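Local coordinates for pirin-like protein (Geobacillus kaustophilus, PDB 2P17), which is of unknown function but binds one iron ion per subunit and belongs to the pirin family of the cupin superfamily, at residues P38-R49 with S107-N117; G69-K77 with V97-S105. All blocks are in the same frame, centred on the assembly; numbering follows the deposited sequence.

After strands 3-19 and 22-26 the chain forms strand 39-47, and its pairing with strand 109-117 closes the large loop of interaction 1. Inside that loop, residues 69-77 pair with 97-105 in interaction 2 and close a shorter one, so the second contact is nested within the first; both lie in the N-terminal cupin region. Interaction 1 joins two long strands of the sheet that faces strands 189-196 and 235-242 of the C-terminal half; interaction 2 belongs to the separate four-stranded sheet that carries His99 of the iron site. Where strand 97-103 runs on toward 109-117 the two meet: Arg49 NH1 reaches Pro103 O and Ser107 OG reaches Glu70 N, both probable hydrogen bonds.

Interaction 1 of 2, residues P38-R49 with S107-N117; sequences PFLLLMEDIFER and STVHSLQLWVN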
loop_
_atom_site.group_PDB
_atom_site.type_symbol
_atom_site.label_atom_id
_atom_site.label_comp_id
_atom_site.label_asym_id
_atom_site.label_seq_id
_atom_site.Cartn_x
_atom_site.Cartn_y
_atom_site.Cartn_z
ATOM N N PRO A 38 -2.944 -0.654 -11.506
ATOM C CA PRO A 38 -3.723 0.566 -11.296
ATOM C C PRO A 38 -3.099 1.626 -10.389
ATOM O O PRO A 38 -3.760 2.622 -10.070
ATOM C CB PRO A 38 -4.995 0.030 -10.620
ATOM C CG PRO A 38 -4.471 -1.125 -9.747
ATOM C CD PRO A 38 -3.316 -1.717 -10.546
ATOM N N PHE A 39 -1.859 1.421 -9.951
ATOM C CA PHE A 39 -1.224 2.376 -9.036
ATOM C C PHE A 39 -0.550 3.501 -9.801
ATOM O O PHE A 39 -0.040 3.286 -10.901
ATOM C CB PHE A 39 -0.253 1.644 -8.110
ATOM C CG PHE A 39 -0.887 0.477 -7.430
ATOM C CD1 PHE A 39 -1.949 0.670 -6.559
ATOM C CD2 PHE A 39 -0.481 -0.817 -7.702
ATOM C CE1 PHE A 39 -2.585 -0.407 -5.935
ATOM C CE2 PHE A 39 -1.103 -1.891 -7.073
ATOM C CZ PHE A 39 -2.156 -1.682 -6.188
ATOM N N LEU A 40 -0.586 4.704 -9.234
ATOM C CA LEU A 40 -0.034 5.873 -9.919
ATOM C C LEU A 40 1.255 6.354 -9.289
ATOM O O LEU A 40 2.109 6.923 -9.969
ATOM C CB LEU A 40 -1.067 7.002 -9.970
ATOM C CG LEU A 40 -2.309 6.712 -10.798
ATOM C CD1 LEU A 40 -3.386 7.729 -10.473
ATOM C CD2 LEU A 40 -2.005 6.677 -12.305
ATOM N N LEU A 41 1.385 6.127 -7.986
ATOM C CA LEU A 41 2.602 6.468 -7.263
ATOM C C LEU A 41 2.527 5.926 -5.843
ATOM O O LEU A 41 1.450 5.592 -5.344
ATOM C CB LEU A 41 2.885 7.979 -7.271
ATOM C CG LEU A 41 1.941 8.942 -6.563
ATOM C CD1 LEU A 41 2.206 9.004 -5.060
ATOM C CD2 LEU A 41 2.087 10.349 -7.164
ATOM N N LEU A 42 3.691 5.811 -5.216
ATOM C CA LEU A 42 3.763 5.473 -3.801
ATOM C C LEU A 42 4.918 6.273 -3.230
ATOM O O LEU A 42 6.051 6.135 -3.696
ATOM C CB LEU A 42 4.007 3.976 -3.589
ATOM C CG LEU A 42 4.176 3.542 -2.124
ATOM C CD1 LEU A 42 2.958 3.868 -1.251
ATOM C CD2 LEU A 42 4.472 2.052 -2.065
HETATM N N MSE A 43 4.606 7.110 -2.249
HETATM C CA MSE A 43 5.577 8.021 -1.654
HETATM C C MSE A 43 5.741 7.731 -0.171
HETATM O O MSE A 43 4.749 7.521 0.538
HETATM C CB MSE A 43 5.086 9.451 -1.839
HETATM C CG MSE A 43 6.018 10.505 -1.321
HETATM SE SE MSE A 43 5.504 12.209 -2.049
HETATM C CE MSE A 43 5.725 11.791 -3.935
ATOM N N GLU A 44 6.993 7.727 0.286
ATOM C CA GLU A 44 7.319 7.620 1.698
ATOM C C GLU A 44 7.607 9.013 2.221
ATOM O O GLU A 44 8.361 9.761 1.604
ATOM C CB GLU A 44 8.538 6.721 1.908
ATOM C CG GLU A 44 8.974 6.607 3.368
ATOM C CD GLU A 44 10.365 6.007 3.541
ATOM O OE1 GLU A 44 11.241 6.199 2.664
ATOM O OE2 GLU A 44 10.584 5.353 4.578
ATOM N N ASP A 45 6.992 9.361 3.350
ATOM C CA ASP A 45 7.189 10.683 3.950
ATOM C C ASP A 45 7.495 10.567 5.427
ATOM O O ASP A 45 6.909 9.745 6.133
ATOM C CB ASP A 45 5.949 11.554 3.762
ATOM C CG ASP A 45 5.719 11.924 2.314
ATOM O OD1 ASP A 45 6.410 12.838 1.819
ATOM O OD2 ASP A 45 4.844 11.305 1.678
ATOM N N ILE A 46 8.438 11.388 5.883
ATOM C CA ILE A 46 8.669 11.587 7.301
ATOM C C ILE A 46 8.484 13.078 7.524
ATOM O O ILE A 46 9.231 13.884 6.956
ATOM C CB ILE A 46 10.093 11.149 7.715
ATOM C CG1 ILE A 46 10.309 9.665 7.393
ATOM C CG2 ILE A 46 10.334 11.465 9.199
ATOM C CD1 ILE A 46 11.719 9.186 7.605
ATOM N N PHE A 47 7.493 13.461 8.323
ATOM C CA PHE A 47 7.115 14.870 8.386
ATOM C C PHE A 47 6.566 15.321 9.729
ATOM O O PHE A 47 6.070 14.509 10.513
ATOM C CB PHE A 47 6.195 15.269 7.213
ATOM C CG PHE A 47 4.884 14.519 7.153
ATOM C CD1 PHE A 47 3.686 15.178 7.387
ATOM C CD2 PHE A 47 4.847 13.162 6.822
ATOM C CE1 PHE A 47 2.477 14.509 7.304
ATOM C CE2 PHE A 47 3.637 12.471 6.741
ATOM C CZ PHE A 47 2.441 13.151 6.988
ATOM N N GLU A 48 6.686 16.623 9.983
ATOM C CA GLU A 48 6.186 17.234 11.205
ATOM C C GLU A 48 4.987 18.131 10.920
ATOM O O GLU A 48 4.662 18.405 9.760
ATOM C CB GLU A 48 7.309 18.023 11.897
ATOM C CG GLU A 48 8.477 17.135 12.354
ATOM C CD GLU A 48 9.697 17.907 12.839
ATOM O OE1 GLU A 48 9.544 18.883 13.615
ATOM O OE2 GLU A 48 10.819 17.515 12.454
ATOM N N ARG A 49 4.326 18.572 11.987
ATOM C CA ARG A 49 3.169 19.457 11.897
ATOM C C ARG A 49 3.509 20.702 11.081
ATOM O O ARG A 49 4.560 21.326 11.279
ATOM C CB ARG A 49 2.692 19.858 13.296
ATOM C CG ARG A 49 1.324 20.518 13.335
ATOM C CD ARG A 49 0.779 20.528 14.753
ATOM N NE ARG A 49 -0.550 21.134 14.860
ATOM C CZ ARG A 49 -1.699 20.496 14.643
ATOM N NH1 ARG A 49 -1.722 19.212 14.288
ATOM N NH2 ARG A 49 -2.844 21.153 14.787
ATOM N N SER A 107 4.450 15.351 17.281
ATOM C CA SER A 107 4.615 14.038 16.661
ATOM C C SER A 107 5.274 14.137 15.291
ATOM O O SER A 107 5.010 15.069 14.531
ATOM C CB SER A 107 3.258 13.344 16.539
ATOM O OG SER A 107 3.399 12.016 16.056
ATOM N N THR A 108 6.148 13.182 15.001
ATOM C CA THR A 108 6.690 13.008 13.658
ATOM C C THR A 108 5.997 11.804 13.030
ATOM O O THR A 108 6.014 10.714 13.594
ATOM C CB THR A 108 8.204 12.766 13.687
ATOM O OG1 THR A 108 8.860 13.917 14.239
ATOM C CG2 THR A 108 8.746 12.522 12.281
ATOM N N VAL A 109 5.366 12.012 11.877
ATOM C CA VAL A 109 4.693 10.926 11.166
ATOM C C VAL A 109 5.597 10.344 10.097
ATOM O O VAL A 109 6.183 11.077 9.311
ATOM C CB VAL A 109 3.355 11.401 10.551
ATOM C CG1 VAL A 109 2.752 10.349 9.607
ATOM C CG2 VAL A 109 2.360 11.705 11.651
ATOM N N HIS A 110 5.719 9.015 10.093
ATOM C CA HIS A 110 6.350 8.287 9.005
ATOM C C HIS A 110 5.230 7.526 8.313
ATOM O O HIS A 110 4.578 6.701 8.951
ATOM C CB HIS A 110 7.393 7.325 9.592
ATOM C CG HIS A 110 8.237 6.619 8.578
ATOM N ND1 HIS A 110 9.109 5.611 8.925
ATOM C CD2 HIS A 110 8.345 6.761 7.237
ATOM C CE1 HIS A 110 9.728 5.171 7.843
ATOM N NE2 HIS A 110 9.281 5.852 6.802
ATOM N N SER A 111 4.993 7.820 7.030
ATOM C CA SER A 111 3.853 7.231 6.313
ATOM C C SER A 111 4.194 6.792 4.898
ATOM O O SER A 111 5.211 7.196 4.325
ATOM C CB SER A 111 2.682 8.222 6.261
ATOM O OG SER A 111 3.046 9.410 5.579
ATOM N N LEU A 112 3.328 5.944 4.355
ATOM C CA LEU A 112 3.386 5.558 2.946
ATOM C C LEU A 112 2.084 5.979 2.299
ATOM O O LEU A 112 1.020 5.590 2.778
ATOM C CB LEU A 112 3.565 4.051 2.807
ATOM C CG LEU A 112 4.956 3.564 3.193
ATOM C CD1 LEU A 112 4.933 2.088 3.504
ATOM C CD2 LEU A 112 5.957 3.880 2.069
ATOM N N GLN A 113 2.164 6.778 1.232
ATOM C CA GLN A 113 0.992 7.316 0.550
ATOM C C GLN A 113 0.896 6.759 -0.866
ATOM O O GLN A 113 1.729 7.080 -1.709
ATOM C CB GLN A 113 1.075 8.844 0.501
ATOM C CG GLN A 113 -0.123 9.516 -0.131
ATOM C CD GLN A 113 -1.256 9.706 0.850
ATOM O OE1 GLN A 113 -1.406 8.942 1.804
ATOM N NE2 GLN A 113 -2.061 10.727 0.626
ATOM N N LEU A 114 -0.127 5.942 -1.106
ATOM C CA LEU A 114 -0.359 5.302 -2.400
ATOM C C LEU A 114 -1.465 6.027 -3.155
ATOM O O LEU A 114 -2.455 6.436 -2.551
ATOM C CB LEU A 114 -0.785 3.851 -2.148
ATOM C CG LEU A 114 -1.135 2.993 -3.351
ATOM C CD1 LEU A 114 0.146 2.463 -3.999
ATOM C CD2 LEU A 114 -2.046 1.842 -2.929
ATOM N N TRP A 115 -1.280 6.213 -4.461
ATOM C CA TRP A 115 -2.372 6.686 -5.318
ATOM C C TRP A 115 -2.850 5.560 -6.188
ATOM O O TRP A 115 -2.052 4.833 -6.795
ATOM C CB TRP A 115 -1.910 7.818 -6.227
ATOM C CG TRP A 115 -1.652 9.129 -5.551
ATOM C CD1 TRP A 115 -1.566 9.368 -4.207
ATOM C CD2 TRP A 115 -1.409 10.378 -6.204
ATOM N NE1 TRP A 115 -1.302 10.705 -3.983
ATOM C CE2 TRP A 115 -1.199 11.343 -5.193
ATOM C CE3 TRP A 115 -1.366 10.778 -7.550
ATOM C CZ2 TRP A 115 -0.939 12.695 -5.488
ATOM C CZ3 TRP A 115 -1.099 12.122 -7.841
ATOM C CH2 TRP A 115 -0.894 13.058 -6.810
ATOM N N VAL A 116 -4.172 5.423 -6.250
ATOM C CA VAL A 116 -4.803 4.406 -7.091
ATOM C C VAL A 116 -5.636 5.125 -8.139
ATOM O O VAL A 116 -6.394 6.041 -7.815
ATOM C CB VAL A 116 -5.715 3.487 -6.267
ATOM C CG1 VAL A 116 -6.215 2.318 -7.122
ATOM C CG2 VAL A 116 -5.010 2.960 -5.020
ATOM N N ASN A 117 -5.498 4.738 -9.400
ATOM C CA ASN A 117 -6.299 5.366 -10.446
ATOM C C ASN A 117 -7.755 4.939 -10.340
ATOM O O ASN A 117 -8.053 3.827 -9.905
ATOM C CB ASN A 117 -5.751 4.980 -11.817
ATOM C CG ASN A 117 -6.178 5.937 -12.906
ATOM O OD1 ASN A 117 -6.673 7.031 -12.635
ATOM N ND2 ASN A 117 -5.961 5.531 -14.161
HETATM O O HOH W 1 3.577 9.346 2.778
HETATM O O HOH W 2 5.077 17.754 14.629
#
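Met43 with Gln113, Asp45 with Ser111 and Phe47 with Val109 form the hydrogen-bonded pairs of two antiparallel strands, 39-47 and 109-117, while Asn117 N donates to Pro38 O at the far end. Among side chains, Glu44 and His110 form the polar link: NE2 of His110 donates to OE2 of Glu44 at 2.6 Å, meeting the oxygen on its anti side with the carboxylate tilted 33° from the ring. With CG anti to the backbone N (chi1 178°) and the chain extended, Glu44 reaches across to this imidazole.

These strands belong to the N-terminal cupin region of the pirin fold. Leu42, Glu44 and Leu112 on one face touch strand 189-196, and Phe39, Leu112 and Leu114 meet strand 235-242. The other face, bearing Gln113 and Trp115, turns toward the iron site.

Ring contacts and apolar packing complete the pairing. Leu41 lays CD2 over the six-membered ring of Trp115, 3.6 Å from the centroid and 15° off its normal, while the indole also meets iron ligand His57. An alanine in place of Trp115 would probably leave Leu41 CD2 without its aromatic platform and His57 without its neighbouring ring. On the same face of the sheet, Val109 CB sits over the Phe47 ring, whose edge meets the Ser111 hydroxyl, OG lying 3.3 Å from CE2. On the opposite face, Ile46 CD1 lies over the His110 ring, 4.2 Å from its centroid, and CD1 of Phe39 touches CD1 of Leu114 at 3.8 Å.

Interaction 2 of 2, residues G69-K77 with V97-S105; sequences GELEHFDSK and VVHKEDPAS. With FE (Fe (III) ion), chain B.
The iron site of the pirin cupin draws one ligand from this antiparallel pair: His99 NE2 binds the iron (III) ion at 1.9 Å, and His57 supplies another nitrogen. On the side of the ring away from the metal, His99 ND1 donates to Glu101 OE2 at 2.8 Å, in the ring plane, which fixes the rotation of the imidazole. Glu101, predicted as an iron ligand, is here turned to His73 across the contact. Its bent chain (chi2 -58°) brings both oxygens to His73 ND1, OE2 at 2.8 Å and OE1 at 3.0 Å, each by its syn lone pair, with ring and carboxylate only 18° apart. OE2 thus takes two histidine donors. The other nitrogen of that ring, His73 NE2, gives a straight bond to Asp75 OD2 at 2.6 Å, so the imidazole is gripped from two sides. At the far end Ser76 OG accepts from Val98 N at 3.0 Å.

Backbone bonds pair Glu72 with Asp102 and Phe74 with Lys100. Tyr129 stacks on the His73 ring, and Met91 of strand 88-92 touches His73, His99 and Glu101. Strand 55-57 flanks 97-103, strand 79-83 flanks 71-75, and Leu71 and Pro103 pack on Phe47 and Val109 of strands 39-47 and 109-117.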
loop_
_atom_site.group_PDB
_atom_site.type_symbol
_atom_site.label_atom_id
_atom_site.label_comp_id
_atom_site.label_asym_id
_atom_site.label_seq_id
_atom_site.Cartn_x
_atom_site.Cartn_y
_atom_site.Cartn_z
ATOM N N GLY A 69 4.075 7.470 14.472
ATOM C CA GLY A 69 3.551 8.804 14.730
ATOM C C GLY A 69 2.035 8.858 14.750
ATOM O O GLY A 69 1.360 7.852 14.501
ATOM N N GLU A 70 1.510 10.037 15.072
ATOM C CA GLU A 70 0.074 10.249 15.176
ATOM C C GLU A 70 -0.339 11.260 14.123
ATOM O O GLU A 70 0.149 12.393 14.117
ATOM C CB GLU A 70 -0.308 10.736 16.577
ATOM C CG GLU A 70 0.112 9.788 17.712
ATOM C CD GLU A 70 -0.630 8.452 17.718
ATOM O OE1 GLU A 70 -1.752 8.367 17.167
ATOM O OE2 GLU A 70 -0.088 7.478 18.292
ATOM N N LEU A 71 -1.217 10.830 13.220
ATOM C CA LEU A 71 -1.632 11.660 12.087
ATOM C C LEU A 71 -3.047 12.209 12.257
ATOM O O LEU A 71 -3.953 11.477 12.649
ATOM C CB LEU A 71 -1.538 10.861 10.776
ATOM C CG LEU A 71 -1.764 11.581 9.439
ATOM C CD1 LEU A 71 -0.741 12.689 9.237
ATOM C CD2 LEU A 71 -1.707 10.605 8.280
ATOM N N GLU A 72 -3.209 13.497 11.966
ATOM C CA GLU A 72 -4.520 14.126 11.894
ATOM C C GLU A 72 -4.914 14.256 10.429
ATOM O O GLU A 72 -4.194 14.868 9.620
ATOM C CB GLU A 72 -4.503 15.510 12.556
ATOM C CG GLU A 72 -4.281 15.458 14.049
ATOM C CD GLU A 72 -4.114 16.828 14.685
ATOM O OE1 GLU A 72 -4.364 17.858 14.019
ATOM O OE2 GLU A 72 -3.718 16.868 15.865
ATOM N N HIS A 73 -6.053 13.672 10.087
ATOM C CA HIS A 73 -6.567 13.751 8.718
ATOM C C HIS A 73 -7.717 14.744 8.610
ATOM O O HIS A 73 -8.590 14.807 9.479
ATOM C CB HIS A 73 -7.056 12.387 8.242
ATOM C CG HIS A 73 -7.877 12.456 6.994
ATOM N ND1 HIS A 73 -7.309 12.539 5.743
ATOM C CD2 HIS A 73 -9.218 12.485 6.804
ATOM C CE1 HIS A 73 -8.265 12.616 4.832
ATOM N NE2 HIS A 73 -9.432 12.585 5.452
ATOM N N PHE A 74 -7.717 15.518 7.531
ATOM C CA PHE A 74 -8.884 16.294 7.155
ATOM C C PHE A 74 -9.255 16.042 5.702
ATOM O O PHE A 74 -8.381 15.980 4.839
ATOM C CB PHE A 74 -8.637 17.797 7.356
ATOM C CG PHE A 74 -9.686 18.648 6.719
ATOM C CD1 PHE A 74 -10.905 18.847 7.354
ATOM C CD2 PHE A 74 -9.481 19.196 5.454
ATOM C CE1 PHE A 74 -11.908 19.610 6.744
ATOM C CE2 PHE A 74 -10.477 19.954 4.841
ATOM C CZ PHE A 74 -11.679 20.166 5.490
ATOM N N ASP A 75 -10.553 15.926 5.433
ATOM C CA ASP A 75 -11.044 16.107 4.073
ATOM C C ASP A 75 -12.396 16.832 4.059
ATOM O O ASP A 75 -13.125 16.855 5.055
ATOM C CB ASP A 75 -11.087 14.773 3.301
ATOM C CG ASP A 75 -12.175 13.851 3.788
ATOM O OD1 ASP A 75 -13.354 14.100 3.456
ATOM O OD2 ASP A 75 -11.848 12.878 4.503
ATOM N N SER A 76 -12.713 17.432 2.915
ATOM C CA SER A 76 -13.888 18.292 2.787
ATOM C C SER A 76 -15.206 17.555 2.601
ATOM O O SER A 76 -16.254 18.191 2.488
ATOM C CB SER A 76 -13.687 19.305 1.664
ATOM O OG SER A 76 -13.467 18.655 0.417
ATOM N N LYS A 77 -15.151 16.224 2.586
ATOM C CA LYS A 77 -16.361 15.418 2.599
ATOM C C LYS A 77 -16.724 15.004 4.023
ATOM O O LYS A 77 -17.832 15.289 4.494
ATOM C CB LYS A 77 -16.220 14.181 1.684
ATOM C CG LYS A 77 -17.457 13.271 1.625
ATOM C CD LYS A 77 -18.623 13.981 0.958
ATOM C CE LYS A 77 -19.767 13.022 0.639
ATOM N NZ LYS A 77 -20.528 12.634 1.857
ATOM N N VAL A 97 -12.276 16.441 -3.968
ATOM C CA VAL A 97 -12.246 16.672 -2.530
ATOM C C VAL A 97 -10.952 17.411 -2.221
ATOM O O VAL A 97 -9.998 17.325 -3.000
ATOM C CB VAL A 97 -12.313 15.312 -1.756
ATOM C CG1 VAL A 97 -10.983 14.537 -1.827
ATOM C CG2 VAL A 97 -12.764 15.500 -0.323
ATOM N N VAL A 98 -10.920 18.170 -1.122
ATOM C CA VAL A 98 -9.631 18.646 -0.613
ATOM C C VAL A 98 -9.275 17.875 0.638
ATOM O O VAL A 98 -10.153 17.389 1.354
ATOM C CB VAL A 98 -9.555 20.185 -0.331
ATOM C CG1 VAL A 98 -9.732 20.991 -1.625
ATOM C CG2 VAL A 98 -10.550 20.614 0.720
ATOM N N HIS A 99 -7.978 17.762 0.894
ATOM C CA HIS A 99 -7.519 17.081 2.092
ATOM C C HIS A 99 -6.248 17.709 2.643
ATOM O O HIS A 99 -5.562 18.470 1.955
ATOM C CB HIS A 99 -7.284 15.593 1.785
ATOM C CG HIS A 99 -5.943 15.303 1.191
ATOM N ND1 HIS A 99 -4.995 14.532 1.831
ATOM C CD2 HIS A 99 -5.384 15.702 0.026
ATOM C CE1 HIS A 99 -3.913 14.455 1.076
ATOM N NE2 HIS A 99 -4.122 15.159 -0.025
ATOM N N LYS A 100 -5.927 17.365 3.886
ATOM C CA LYS A 100 -4.629 17.700 4.476
ATOM C C LYS A 100 -4.292 16.641 5.511
ATOM O O LYS A 100 -5.147 16.256 6.309
ATOM C CB LYS A 100 -4.654 19.076 5.142
ATOM C CG LYS A 100 -3.353 19.448 5.832
ATOM C CD LYS A 100 -3.383 20.884 6.334
ATOM C CE LYS A 100 -2.337 21.076 7.426
ATOM N NZ LYS A 100 -1.819 22.469 7.489
ATOM N N GLU A 101 -3.048 16.173 5.482
ATOM C CA GLU A 101 -2.550 15.215 6.468
ATOM C C GLU A 101 -1.536 15.961 7.316
ATOM O O GLU A 101 -0.550 16.480 6.784
ATOM C CB GLU A 101 -1.907 13.994 5.785
ATOM C CG GLU A 101 -2.737 13.405 4.632
ATOM C CD GLU A 101 -4.134 12.963 5.051
ATOM O OE1 GLU A 101 -4.324 12.584 6.222
ATOM O OE2 GLU A 101 -5.034 12.971 4.187
ATOM N N ASP A 102 -1.800 16.050 8.618
ATOM C CA ASP A 102 -0.975 16.867 9.503
ATOM C C ASP A 102 -0.648 16.093 10.785
ATOM O O ASP A 102 -1.555 15.623 11.462
ATOM C CB ASP A 102 -1.720 18.165 9.843
ATOM C CG ASP A 102 -0.777 19.317 10.179
ATOM O OD1 ASP A 102 0.408 19.269 9.791
ATOM O OD2 ASP A 102 -1.237 20.295 10.814
ATOM N N PRO A 103 0.648 15.929 11.113
ATOM C CA PRO A 103 0.940 15.282 12.396
ATOM C C PRO A 103 0.370 16.034 13.595
ATOM O O PRO A 103 0.263 17.268 13.581
ATOM C CB PRO A 103 2.474 15.280 12.449
ATOM C CG PRO A 103 2.878 15.321 10.988
ATOM C CD PRO A 103 1.880 16.255 10.376
ATOM N N ALA A 104 0.024 15.276 14.631
ATOM C CA ALA A 104 -0.336 15.862 15.923
ATOM C C ALA A 104 0.847 16.675 16.465
ATOM O O ALA A 104 2.000 16.385 16.147
ATOM C CB ALA A 104 -0.718 14.771 16.907
ATOM N N SER A 105 0.556 17.701 17.270
ATOM C CA SER A 105 1.604 18.520 17.886
ATOM C C SER A 105 2.661 17.646 18.564
ATOM O O SER A 105 2.328 16.733 19.316
ATOM C CB SER A 105 0.997 19.500 18.894
ATOM O OG SER A 105 1.966 20.424 19.360
HETATM FE FE FE B . -2.704 15.068 -1.319
#